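Local structure of transcriptional regulatory protein RcsB (5I4C) at residues F17-S22 against T114-A119; D10-V15 against V107-A112; G33-S38 against P46-H51; L120-L123 against K128-P131. The protein serves as the response regulator of the Rcs stress phosphorelay, binding regulatory DNA to control capsule synthesis, biofilm, cell division and outer membrane genes, this chain holding its receiver domain. All coordinates share one frame; numbering follows the deposited sequence. Where two conformers were deposited one is given.

Contact 1: F17-S22 against T114-A119; sequences FGIRKS and TDLPKA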
loop_
_atom_site.group_PDB
_atom_site.type_symbol
_atom_site.label_atom_id
_atom_site.label_comp_id
_atom_site.label_asym_id
_atom_site.label_seq_id
_atom_site.Cartn_x
_atom_site.Cartn_y
_atom_site.Cartn_z
ATOM N N PHE A 17 4.102 3.056 -4.804
ATOM C CA PHE A 17 4.781 4.106 -4.037
ATOM C C PHE A 17 5.724 3.516 -2.998
ATOM O O PHE A 17 6.896 3.925 -2.923
ATOM C CB PHE A 17 3.719 4.975 -3.344
ATOM C CG PHE A 17 4.276 6.089 -2.536
ATOM C CD1 PHE A 17 4.736 7.227 -3.136
ATOM C CD2 PHE A 17 4.383 5.983 -1.196
ATOM C CE1 PHE A 17 5.251 8.267 -2.350
ATOM C CE2 PHE A 17 4.941 6.961 -0.403
ATOM C CZ PHE A 17 5.343 8.140 -0.977
ATOM N N GLY A 18 5.222 2.584 -2.169
ATOM C CA GLY A 18 6.030 1.977 -1.070
ATOM C C GLY A 18 7.247 1.255 -1.618
ATOM O O GLY A 18 8.357 1.433 -1.142
ATOM N N ILE A 19 7.011 0.457 -2.665
ATOM C CA ILE A 19 8.071 -0.248 -3.336
ATOM C C ILE A 19 9.114 0.731 -3.911
ATOM O O ILE A 19 10.305 0.561 -3.690
ATOM C CB ILE A 19 7.516 -1.216 -4.402
ATOM C CG1 ILE A 19 6.734 -2.318 -3.672
ATOM C CG2 ILE A 19 8.689 -1.808 -5.184
ATOM C CD1 ILE A 19 6.051 -3.348 -4.553
ATOM N N ARG A 20 8.673 1.775 -4.588
ATOM C CA ARG A 20 9.643 2.751 -5.152
ATOM C C ARG A 20 10.491 3.417 -4.024
ATOM O O ARG A 20 11.707 3.569 -4.186
ATOM C CB ARG A 20 8.897 3.764 -6.030
ATOM C CG ARG A 20 9.692 4.912 -6.587
ATOM C CD ARG A 20 8.722 6.064 -6.994
ATOM N NE ARG A 20 7.488 5.501 -7.541
ATOM C CZ ARG A 20 6.254 5.993 -7.326
ATOM N NH1 ARG A 20 6.047 7.122 -6.606
ATOM N NH2 ARG A 20 5.183 5.316 -7.801
ATOM N N LYS A 21 9.858 3.775 -2.906
ATOM C CA LYS A 21 10.511 4.380 -1.789
ATOM C C LYS A 21 11.551 3.449 -1.198
ATOM O O LYS A 21 12.651 3.851 -0.886
ATOM C CB LYS A 21 9.504 4.733 -0.713
ATOM C CG LYS A 21 8.609 5.928 -0.951
ATOM C CD LYS A 21 9.373 7.219 -1.291
ATOM C CE LYS A 21 9.408 7.391 -2.813
ATOM N NZ LYS A 21 9.795 8.790 -3.141
ATOM N N SER A 22 11.250 2.178 -1.133
ATOM C CA SER A 22 12.184 1.228 -0.605
ATOM C C SER A 22 13.376 1.032 -1.584
ATOM O O SER A 22 14.570 1.037 -1.199
ATOM C CB SER A 22 11.481 -0.098 -0.314
ATOM O OG SER A 22 12.543 -1.050 -0.166
ATOM N N THR A 114 10.593 -4.127 3.072
ATOM C CA THR A 114 11.667 -4.898 3.716
ATOM C C THR A 114 12.167 -6.130 2.949
ATOM O O THR A 114 13.372 -6.423 2.865
ATOM C CB THR A 114 11.162 -5.475 5.043
ATOM O OG1 THR A 114 10.405 -4.482 5.712
ATOM C CG2 THR A 114 12.335 -5.909 5.899
ATOM N N ASP A 115 11.244 -6.885 2.390
ATOM C CA ASP A 115 11.613 -8.195 1.850
ATOM C C ASP A 115 12.151 -8.100 0.474
ATOM O O ASP A 115 12.959 -8.958 0.112
ATOM C CB ASP A 115 10.437 -9.167 1.866
ATOM C CG ASP A 115 9.952 -9.490 3.277
ATOM O OD1 ASP A 115 10.741 -9.272 4.237
ATOM O OD2 ASP A 115 8.770 -9.923 3.445
ATOM N N LEU A 116 11.719 -7.125 -0.353
ATOM C CA LEU A 116 12.218 -7.062 -1.742
ATOM C C LEU A 116 13.686 -6.881 -1.899
ATOM O O LEU A 116 14.271 -7.455 -2.817
ATOM C CB LEU A 116 11.615 -5.946 -2.595
ATOM C CG LEU A 116 10.334 -6.258 -3.320
ATOM C CD1 LEU A 116 9.927 -4.971 -3.996
ATOM C CD2 LEU A 116 10.488 -7.391 -4.343
ATOM N N PRO A 117 14.280 -6.006 -1.072
ATOM C CA PRO A 117 15.704 -5.862 -1.193
ATOM C C PRO A 117 16.426 -7.199 -0.960
ATOM O O PRO A 117 17.407 -7.512 -1.660
ATOM C CB PRO A 117 16.031 -4.778 -0.143
ATOM C CG PRO A 117 14.745 -3.948 -0.136
ATOM C CD PRO A 117 13.695 -4.980 -0.201
ATOM N N LYS A 118 15.883 -8.014 -0.079
ATOM C CA LYS A 118 16.495 -9.276 0.224
ATOM C C LYS A 118 16.240 -10.220 -0.952
ATOM O O LYS A 118 17.145 -10.980 -1.334
ATOM C CB LYS A 118 15.924 -9.905 1.513
ATOM C CG LYS A 118 15.991 -9.087 2.809
ATOM C CD LYS A 118 15.169 -9.855 3.838
ATOM C CE LYS A 118 15.199 -9.276 5.235
ATOM N NZ LYS A 118 15.234 -10.387 6.235
ATOM N N ALA A 119 15.029 -10.193 -1.525
ATOM C CA ALA A 119 14.748 -11.054 -2.680
ATOM C C ALA A 119 15.636 -10.701 -3.898
ATOM O O ALA A 119 16.165 -11.582 -4.615
ATOM C CB ALA A 119 13.261 -10.968 -3.023
#

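Contact 2: D10-V15 against V107-A112; sequences DDHPIV and VLKQGA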
loop_
_atom_site.group_PDB
_atom_site.type_symbol
_atom_site.label_atom_id
_atom_site.label_comp_id
_atom_site.label_asym_id
_atom_site.label_seq_id
_atom_site.Cartn_x
_atom_site.Cartn_y
_atom_site.Cartn_z
ATOM N N ASP A 10 1.473 -3.456 -10.165
ATOM C CA ASP A 10 0.410 -3.689 -9.168
ATOM C C ASP A 10 -0.701 -2.728 -9.453
ATOM O O ASP A 10 -0.429 -1.583 -9.824
ATOM C CB ASP A 10 0.896 -3.462 -7.754
ATOM C CG ASP A 10 -0.074 -4.082 -6.693
ATOM O OD1 ASP A 10 0.067 -5.234 -6.327
ATOM O OD2 ASP A 10 -0.979 -3.444 -6.219
ATOM N N ASP A 11 -1.928 -3.134 -9.236
ATOM C CA ASP A 11 -3.014 -2.172 -9.549
ATOM C C ASP A 11 -3.326 -1.234 -8.385
ATOM O O ASP A 11 -4.322 -0.564 -8.441
ATOM C CB ASP A 11 -4.260 -2.866 -10.120
ATOM C CG ASP A 11 -4.899 -3.810 -9.149
ATOM O OD1 ASP A 11 -4.140 -4.390 -8.326
ATOM O OD2 ASP A 11 -6.145 -3.983 -9.243
ATOM N N HIS A 12 -2.485 -1.201 -7.335
ATOM C CA HIS A 12 -2.696 -0.298 -6.215
ATOM C C HIS A 12 -1.576 0.728 -6.193
ATOM O O HIS A 12 -0.433 0.349 -5.967
ATOM C CB HIS A 12 -2.731 -1.087 -4.909
ATOM C CG HIS A 12 -4.035 -1.746 -4.648
ATOM N ND1 HIS A 12 -4.201 -3.102 -4.748
ATOM C CD2 HIS A 12 -5.245 -1.238 -4.382
ATOM C CE1 HIS A 12 -5.451 -3.408 -4.469
ATOM N NE2 HIS A 12 -6.110 -2.285 -4.266
ATOM N N PRO A 13 -1.883 2.013 -6.461
ATOM C CA PRO A 13 -0.831 3.011 -6.541
ATOM C C PRO A 13 -0.017 3.079 -5.254
ATOM O O PRO A 13 1.171 3.232 -5.316
ATOM C CB PRO A 13 -1.591 4.304 -6.799
ATOM C CG PRO A 13 -2.743 3.846 -7.585
ATOM C CD PRO A 13 -3.140 2.521 -7.008
ATOM N N ILE A 14 -0.634 2.916 -4.079
ATOM C CA ILE A 14 0.174 2.961 -2.854
ATOM C C ILE A 14 1.174 1.814 -2.723
ATOM O O ILE A 14 2.137 1.976 -2.022
ATOM C CB ILE A 14 -0.694 3.115 -1.559
ATOM C CG1 ILE A 14 0.088 3.899 -0.472
ATOM C CG2 ILE A 14 -1.171 1.801 -1.099
ATOM C CD1 ILE A 14 -0.823 4.551 0.518
ATOM N N VAL A 15 0.897 0.654 -3.304
ATOM C CA VAL A 15 1.864 -0.430 -3.324
ATOM C C VAL A 15 3.088 -0.025 -4.142
ATOM O O VAL A 15 4.258 -0.204 -3.709
ATOM C CB VAL A 15 1.232 -1.754 -3.851
ATOM C CG1 VAL A 15 2.276 -2.844 -4.006
ATOM C CG2 VAL A 15 0.099 -2.250 -2.949
ATOM N N VAL A 107 7.224 -12.887 -2.793
ATOM C CA VAL A 107 7.317 -11.976 -1.625
ATOM C C VAL A 107 5.930 -11.640 -1.173
ATOM O O VAL A 107 5.106 -11.295 -2.013
ATOM C CB VAL A 107 8.017 -10.675 -2.070
ATOM C CG1 VAL A 107 7.895 -9.535 -1.028
ATOM C CG2 VAL A 107 9.481 -11.010 -2.340
ATOM N N LEU A 108 5.689 -11.647 0.125
ATOM C CA LEU A 108 4.408 -11.194 0.622
ATOM C C LEU A 108 4.318 -9.710 0.386
ATOM O O LEU A 108 5.170 -8.951 0.832
ATOM C CB LEU A 108 4.203 -11.498 2.083
ATOM C CG LEU A 108 4.305 -12.946 2.451
ATOM C CD1 LEU A 108 4.165 -13.133 3.976
ATOM C CD2 LEU A 108 3.217 -13.667 1.695
ATOM N N LYS A 109 3.280 -9.310 -0.340
ATOM C CA LYS A 109 3.146 -7.933 -0.775
ATOM C C LYS A 109 3.251 -6.975 0.402
ATOM O O LYS A 109 3.904 -5.927 0.338
ATOM C CB LYS A 109 1.781 -7.766 -1.468
ATOM C CG LYS A 109 1.620 -6.414 -2.120
ATOM C CD LYS A 109 0.186 -6.072 -2.514
ATOM C CE LYS A 109 -0.197 -6.886 -3.671
ATOM N NZ LYS A 109 -1.314 -6.275 -4.395
ATOM N N GLN A 110 2.575 -7.272 1.483
ATOM C CA GLN A 110 2.586 -6.293 2.590
ATOM C C GLN A 110 3.968 -6.086 3.232
ATOM O O GLN A 110 4.173 -5.120 3.908
ATOM C CB GLN A 110 1.545 -6.634 3.624
ATOM C CG GLN A 110 0.121 -6.609 3.054
ATOM C CD GLN A 110 -0.275 -5.224 2.550
ATOM O OE1 GLN A 110 0.001 -4.227 3.213
ATOM N NE2 GLN A 110 -0.935 -5.169 1.340
ATOM N N GLY A 111 4.872 -7.025 3.040
ATOM C CA GLY A 111 6.236 -6.928 3.540
ATOM C C GLY A 111 7.219 -6.542 2.447
ATOM O O GLY A 111 8.392 -6.531 2.683
ATOM N N ALA A 112 6.740 -6.168 1.262
ATOM C CA ALA A 112 7.658 -5.857 0.170
ATOM C C ALA A 112 8.764 -4.825 0.430
ATOM O O ALA A 112 9.894 -5.032 -0.002
ATOM C CB ALA A 112 6.856 -5.514 -1.094
#

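Contact 3: G33-S38 against P46-H51; sequences GEFEDS and PKLDAH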
loop_
_atom_site.group_PDB
_atom_site.type_symbol
_atom_site.label_atom_id
_atom_site.label_comp_id
_atom_site.label_asym_id
_atom_site.label_seq_id
_atom_site.Cartn_x
_atom_site.Cartn_y
_atom_site.Cartn_z
ATOM N N GLY A 33 10.214 0.998 -14.750
ATOM C CA GLY A 33 8.800 1.118 -15.125
ATOM C C GLY A 33 7.877 0.704 -14.035
ATOM O O GLY A 33 8.246 -0.144 -13.203
ATOM N N GLU A 34 6.694 1.313 -14.036
ATOM C CA GLU A 34 5.619 0.922 -13.164
ATOM C C GLU A 34 4.344 0.777 -13.991
ATOM O O GLU A 34 4.020 1.712 -14.725
ATOM C CB GLU A 34 5.332 2.019 -12.152
ATOM C CG GLU A 34 6.572 2.430 -11.427
ATOM C CD GLU A 34 6.243 3.370 -10.271
ATOM O OE1 GLU A 34 5.100 3.885 -10.221
ATOM O OE2 GLU A 34 7.124 3.629 -9.444
ATOM N N PHE A 35 3.595 -0.297 -13.772
ATOM C CA PHE A 35 2.338 -0.542 -14.435
ATOM C C PHE A 35 1.237 -0.983 -13.491
ATOM O O PHE A 35 1.516 -1.505 -12.407
ATOM C CB PHE A 35 2.616 -1.663 -15.463
ATOM C CG PHE A 35 3.644 -1.267 -16.449
ATOM C CD1 PHE A 35 3.274 -0.499 -17.528
ATOM C CD2 PHE A 35 4.984 -1.609 -16.280
ATOM C CE1 PHE A 35 4.222 -0.088 -18.433
ATOM C CE2 PHE A 35 5.956 -1.159 -17.171
ATOM C CZ PHE A 35 5.553 -0.416 -18.271
ATOM N N GLU A 36 0.000 -0.765 -13.902
ATOM C CA GLU A 36 -1.188 -1.167 -13.183
ATOM C C GLU A 36 -2.114 -2.088 -13.930
ATOM O O GLU A 36 -3.245 -2.332 -13.488
ATOM C CB GLU A 36 -1.942 0.115 -12.781
ATOM C CG GLU A 36 -0.989 1.053 -12.063
ATOM C CD GLU A 36 -1.638 2.284 -11.454
ATOM O OE1 GLU A 36 -0.843 3.253 -11.216
ATOM O OE2 GLU A 36 -2.889 2.255 -11.159
ATOM N N ASP A 37 -1.691 -2.558 -15.100
ATOM C CA ASP A 37 -2.545 -3.313 -16.019
ATOM C C ASP A 37 -1.568 -4.151 -16.808
ATOM O O ASP A 37 -0.509 -3.652 -17.184
ATOM C CB ASP A 37 -3.357 -2.307 -16.891
ATOM C CG ASP A 37 -4.196 -2.956 -17.982
ATOM O OD1 ASP A 37 -3.589 -3.541 -18.876
ATOM O OD2 ASP A 37 -5.466 -2.825 -18.024
ATOM N N SER A 38 -1.886 -5.404 -17.074
ATOM C CA SER A 38 -0.910 -6.225 -17.760
ATOM C C SER A 38 -0.826 -5.904 -19.255
ATOM O O SER A 38 0.150 -6.280 -19.896
ATOM C CB SER A 38 -1.253 -7.708 -17.600
ATOM O OG SER A 38 -2.509 -8.064 -18.134
ATOM N N PRO A 46 9.063 -4.754 -24.071
ATOM C CA PRO A 46 10.206 -4.785 -25.010
ATOM C C PRO A 46 10.993 -3.475 -25.048
ATOM O O PRO A 46 12.171 -3.460 -25.451
ATOM C CB PRO A 46 9.558 -5.046 -26.364
ATOM C CG PRO A 46 8.187 -5.634 -26.031
ATOM C CD PRO A 46 7.780 -4.937 -24.753
ATOM N N LYS A 47 10.371 -2.378 -24.611
ATOM C CA LYS A 47 10.986 -1.027 -24.722
ATOM C C LYS A 47 11.918 -0.607 -23.544
ATOM O O LYS A 47 12.528 0.480 -23.551
ATOM C CB LYS A 47 9.898 0.030 -24.930
ATOM C CG LYS A 47 8.914 -0.247 -26.057
ATOM C CD LYS A 47 7.729 0.730 -25.884
ATOM C CE LYS A 47 6.578 0.433 -26.789
ATOM N NZ LYS A 47 5.543 1.484 -26.622
ATOM N N LEU A 48 12.001 -1.445 -22.531
ATOM C CA LEU A 48 12.631 -1.094 -21.249
ATOM C C LEU A 48 13.640 -2.216 -21.065
ATOM O O LEU A 48 13.303 -3.362 -21.288
ATOM C CB LEU A 48 11.577 -1.166 -20.115
ATOM C CG LEU A 48 10.367 -0.235 -20.269
ATOM C CD1 LEU A 48 9.396 -0.458 -19.119
ATOM C CD2 LEU A 48 10.842 1.202 -20.280
ATOM N N ASP A 49 14.844 -1.926 -20.653
ATOM C CA ASP A 49 15.866 -2.973 -20.596
ATOM C C ASP A 49 15.828 -3.625 -19.175
ATOM O O ASP A 49 16.812 -3.615 -18.448
ATOM C CB ASP A 49 17.224 -2.369 -21.005
ATOM C CG ASP A 49 17.350 -2.117 -22.548
ATOM O OD1 ASP A 49 16.378 -2.314 -23.334
ATOM O OD2 ASP A 49 18.457 -1.746 -22.978
ATOM N N ALA A 50 14.673 -4.207 -18.834
ATOM C CA ALA A 50 14.357 -4.737 -17.521
ATOM C C ALA A 50 15.042 -6.076 -17.275
ATOM O O ALA A 50 15.091 -6.915 -18.178
ATOM C CB ALA A 50 12.848 -4.944 -17.399
ATOM N N HIS A 51 15.519 -6.290 -16.064
ATOM C CA HIS A 51 16.079 -7.591 -15.641
ATOM C C HIS A 51 15.095 -8.464 -14.855
ATOM O O HIS A 51 15.091 -9.689 -14.936
ATOM C CB HIS A 51 17.377 -7.356 -14.854
ATOM C CG HIS A 51 18.386 -6.593 -15.626
ATOM N ND1 HIS A 51 19.135 -5.596 -15.079
ATOM C CD2 HIS A 51 18.734 -6.648 -16.940
ATOM C CE1 HIS A 51 19.926 -5.077 -16.002
ATOM N NE2 HIS A 51 19.682 -5.677 -17.152
#

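Contact 4: L120-L123 against K128-P131; sequences LAAL and KFTP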
loop_
_atom_site.group_PDB
_atom_site.type_symbol
_atom_site.label_atom_id
_atom_site.label_comp_id
_atom_site.label_asym_id
_atom_site.label_seq_id
_atom_site.Cartn_x
_atom_site.Cartn_y
_atom_site.Cartn_z
ATOM N N LEU A 120 15.802 -9.405 -4.118
ATOM C CA LEU A 120 16.631 -8.937 -5.212
ATOM C C LEU A 120 18.133 -9.281 -5.006
ATOM O O LEU A 120 18.804 -9.608 -5.968
ATOM C CB LEU A 120 16.467 -7.431 -5.419
ATOM C CG LEU A 120 15.079 -7.008 -5.915
ATOM C CD1 LEU A 120 15.095 -5.497 -6.078
ATOM C CD2 LEU A 120 14.742 -7.657 -7.227
ATOM N N ALA A 121 18.645 -9.166 -3.784
ATOM C CA ALA A 121 20.035 -9.674 -3.469
ATOM C C ALA A 121 20.187 -11.153 -3.760
ATOM O O ALA A 121 21.194 -11.584 -4.307
ATOM C CB ALA A 121 20.382 -9.415 -2.021
ATOM N N ALA A 122 19.172 -11.941 -3.393
ATOM C CA ALA A 122 19.180 -13.379 -3.684
ATOM C C ALA A 122 19.249 -13.617 -5.174
ATOM O O ALA A 122 20.075 -14.454 -5.673
ATOM C CB ALA A 122 17.948 -14.066 -3.112
ATOM N N LEU A 123 18.347 -12.953 -5.895
ATOM C CA LEU A 123 18.357 -13.026 -7.364
ATOM C C LEU A 123 19.707 -12.703 -7.978
ATOM O O LEU A 123 20.163 -13.371 -8.952
ATOM C CB LEU A 123 17.335 -12.096 -7.991
ATOM C CG LEU A 123 16.034 -12.822 -8.310
ATOM C CD1 LEU A 123 15.397 -13.514 -7.102
ATOM C CD2 LEU A 123 15.044 -11.889 -9.017
ATOM N N LYS A 128 16.867 -18.279 -5.431
ATOM C CA LYS A 128 15.455 -17.939 -5.376
ATOM C C LYS A 128 15.122 -17.435 -4.010
ATOM O O LYS A 128 15.885 -17.615 -3.092
ATOM C CB LYS A 128 14.577 -19.099 -5.744
ATOM C CG LYS A 128 14.725 -19.574 -7.179
ATOM C CD LYS A 128 13.716 -20.675 -7.461
ATOM C CE LYS A 128 13.986 -21.487 -8.714
ATOM N NZ LYS A 128 13.370 -20.848 -9.871
ATOM N N PHE A 129 13.995 -16.774 -3.865
ATOM C CA PHE A 129 13.580 -16.220 -2.578
ATOM C C PHE A 129 12.100 -16.515 -2.427
ATOM O O PHE A 129 11.317 -16.247 -3.341
ATOM C CB PHE A 129 13.803 -14.716 -2.574
ATOM C CG PHE A 129 13.518 -14.022 -1.238
ATOM C CD1 PHE A 129 12.229 -13.635 -0.886
ATOM C CD2 PHE A 129 14.576 -13.696 -0.376
ATOM C CE1 PHE A 129 11.988 -12.937 0.321
ATOM C CE2 PHE A 129 14.343 -13.026 0.827
ATOM C CZ PHE A 129 13.046 -12.659 1.169
ATOM N N THR A 130 11.704 -16.988 -1.260
ATOM C CA THR A 130 10.399 -17.629 -1.067
ATOM C C THR A 130 9.989 -17.274 0.381
ATOM O O THR A 130 10.842 -17.268 1.248
ATOM C CB THR A 130 10.642 -19.140 -1.296
ATOM O OG1 THR A 130 9.563 -19.721 -1.973
ATOM C CG2 THR A 130 10.973 -19.900 -0.043
ATOM N N PRO A 131 8.735 -16.899 0.652
ATOM C CA PRO A 131 8.445 -16.464 2.036
ATOM C C PRO A 131 8.647 -17.579 3.050
ATOM O O PRO A 131 8.502 -18.747 2.709
ATOM C CB PRO A 131 6.964 -16.079 1.999
ATOM C CG PRO A 131 6.673 -15.832 0.545
ATOM C CD PRO A 131 7.564 -16.770 -0.217
#

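Contact 1: F17-S22 against T114-A119
Ile19 and Ser22 meet Leu116 and Pro117 in a small, buried helix-to-helix contact between the helices 13-23 and 112-124 of the receiver domain. The apolar half is a meeting of two branched side chains that cross at about a right angle. Ile19 CG2 lies 3.6 Å from Leu116 CD1, while Ile19 CG1 touches the same methyl more distantly, at 4.2 Å. The isoleucine brings both branches to bear because CG1 stands anti to its carbonyl carbon (chi1 -66°), which turns CG2 anti to the backbone N.

One turn further along helix 13-23 the contact becomes mixed. Ser22 OG rests against the proline ring, 3.6 Å from Pro117 CG, and its polar need is met by a hydrogen bond to the backbone O of Pro113. Pro117 has no N-H to offer the preceding turn, and helix 112-124 is kinked there. The carbonyl four residues before it, that of Pro113, thus loses its usual helical donor, and the serine hydroxyl of the other helix supplies a bond in its place.

The pair sits over the central sheet, with Ile19 also on Leu86 of strand 82-87 and Ala119 packed on Ile84 and Val107. Pro117 additionally leans on Ile26, and on another side of helix 13-23 Phe17 and Lys21 pack against the second subunit.

Contact 2: D10-V15 against V107-A112
Lys109 reaches across from the end of strand 105-108 to Asp10, and its ammonium closes a short salt bridge, NZ to Asp10 OD1 at 2.6 Å. The oxygen receives it on its syn lone pair, yet the grip is lopsided, since NZ remains 3.4 Å from Asp10 OD2. That second oxygen is engaged on its anti side by the backbone N of His12 at 2.9 Å, a bent bond with an N-H...O angle of 138°, which makes an Asx turn and helps fix the carboxylate just ahead of helix 13-23.

The tight part continues down the lysine. Its chain leaves the backbone extended and bends once, at chi3 (-72°), and the methylene stem passes at about a right angle to Val15, whose CG2 lies 3.8 Å from Lys109 CD. Val15 thus gives the aliphatic stem an apolar neighbour beside the salt bridge. Contact is looser toward His12, where NZ approaches the ring edge, near its plane, with ND1 at 4.3 Å, and toward Asp11, whose OD1 stays 5.2 Å from NZ. On this side the second subunit comes close: Gln110 OE1 accepts from Ile14 N of the second subunit, and the reverse bond forms too.

Lys109 NZ also salt-bridges Asp56, the predicted phosphorylation site, unmodified here. Acidic residues at the C-terminal ends of the strands, reached by a lysine that follows strand 105-108, are the hallmark of the CheY-like receiver phosphorylation site.

Contact 3: G33-S38 against P46-H51
Leu48 meets Phe35 and Gly33 through a single methyl group, at the surface of the domain. From CA the leucine points at strand 29-35, and its CB carries the chain forward without itself touching that segment. CG is placed anti to the carbonyl carbon (chi1 -60°) and still holds back from the phenyl ring. The second torsion then settles the matter: at 178° it sends CD1 straight on, while CD2 branches off and makes no close approach to residues 33-38.

CD1 meets the rim of the Phe35 ring, in its plane, at 3.9 Å from CZ and 4.0 Å from CE2. The two side chains come from opposite directions, and the methyl abuts the ring's edge without lying over a face. The same CD1 also lies 4.3 Å from Gly33 CA, where the strand offers bare backbone.

Phe35 is further packed by Ala40, Leu41 and Asn44 of helix 38-44, and both it and Leu48 touch Ile7 of strand 4-9. Asp37, at the N-cap of that helix, accepts from Thr39 N. Strand 29-35, helix 38-44 and strand 52-56 form a beta-alpha-beta crossover that passes over strand 4-9, giving the 2-1-3 strand order of the receiver fold; Leu48 belongs to the loop leading into its second strand.

Contact 4: L120-L123 against K128-P131
Ala122, in the last turns of helix 112-124, rests its methyl group near the extended backbone at Lys128 and Phe129, in the segment that follows the helix. Its CB is 4.1 Å from Lys128 O and 4.2 Å from Phe129 CB, ordinary van der Waals contact with no hydrogen bond across the pair.

Conformation decides how the larger side chains part from this point. With CG anti to the backbone N (chi1 -175°), Phe129 carries its phenyl group back along the helix onto Lys118 and Ala119. Lys128 points the other way from CA; its chain is extended as far as CE and then turns at chi4 (-88°), bringing NZ to a salt bridge with Asp102 and a hydrogen bond to the O of Ile103. Leu123 has an unusual chi1 of -96°, and its side chain stops 4.8 Å short of the segment 128-131, so it lies nearby without firm contact.

Behind the helix, Leu123 and Leu120 face the sheet, both touching Ile84. The segment 128-131 itself runs beside the edge strand 105-108: Phe129 forms backbone hydrogen bonds with Glu104 and Ile106 and packs on Val107, which places it between that strand and helix 112-124, while Pro131 covers Ile106 and Leu108.

In the fold
Contacts 1 and 2, with centres about 9 Å apart, both tie helix 13-23, or the loop leading into it, to the C-terminal part of the domain, and they merge where Ile19 CG1 meets Ala112 CB at 4.1 Å. Contact 2 alone enters the predicted phosphorylation site, through Asp56. Contact 3 is linked to helix 13-23 by a salt bridge, Arg20 NE to Glu34 OE2 at 2.7 Å, and Phe35 O probably accepts from Asp10 N, at 3.0 Å, so strand 29-35 connects to the acidic cluster. Contact 4 extends contact 1 along helix 112-124, with Ala119 CA 3.5 Å from Phe129 CD2. Contacts 3 and 4, centres about 20 Å apart, lie on opposite sides of the chain's centre.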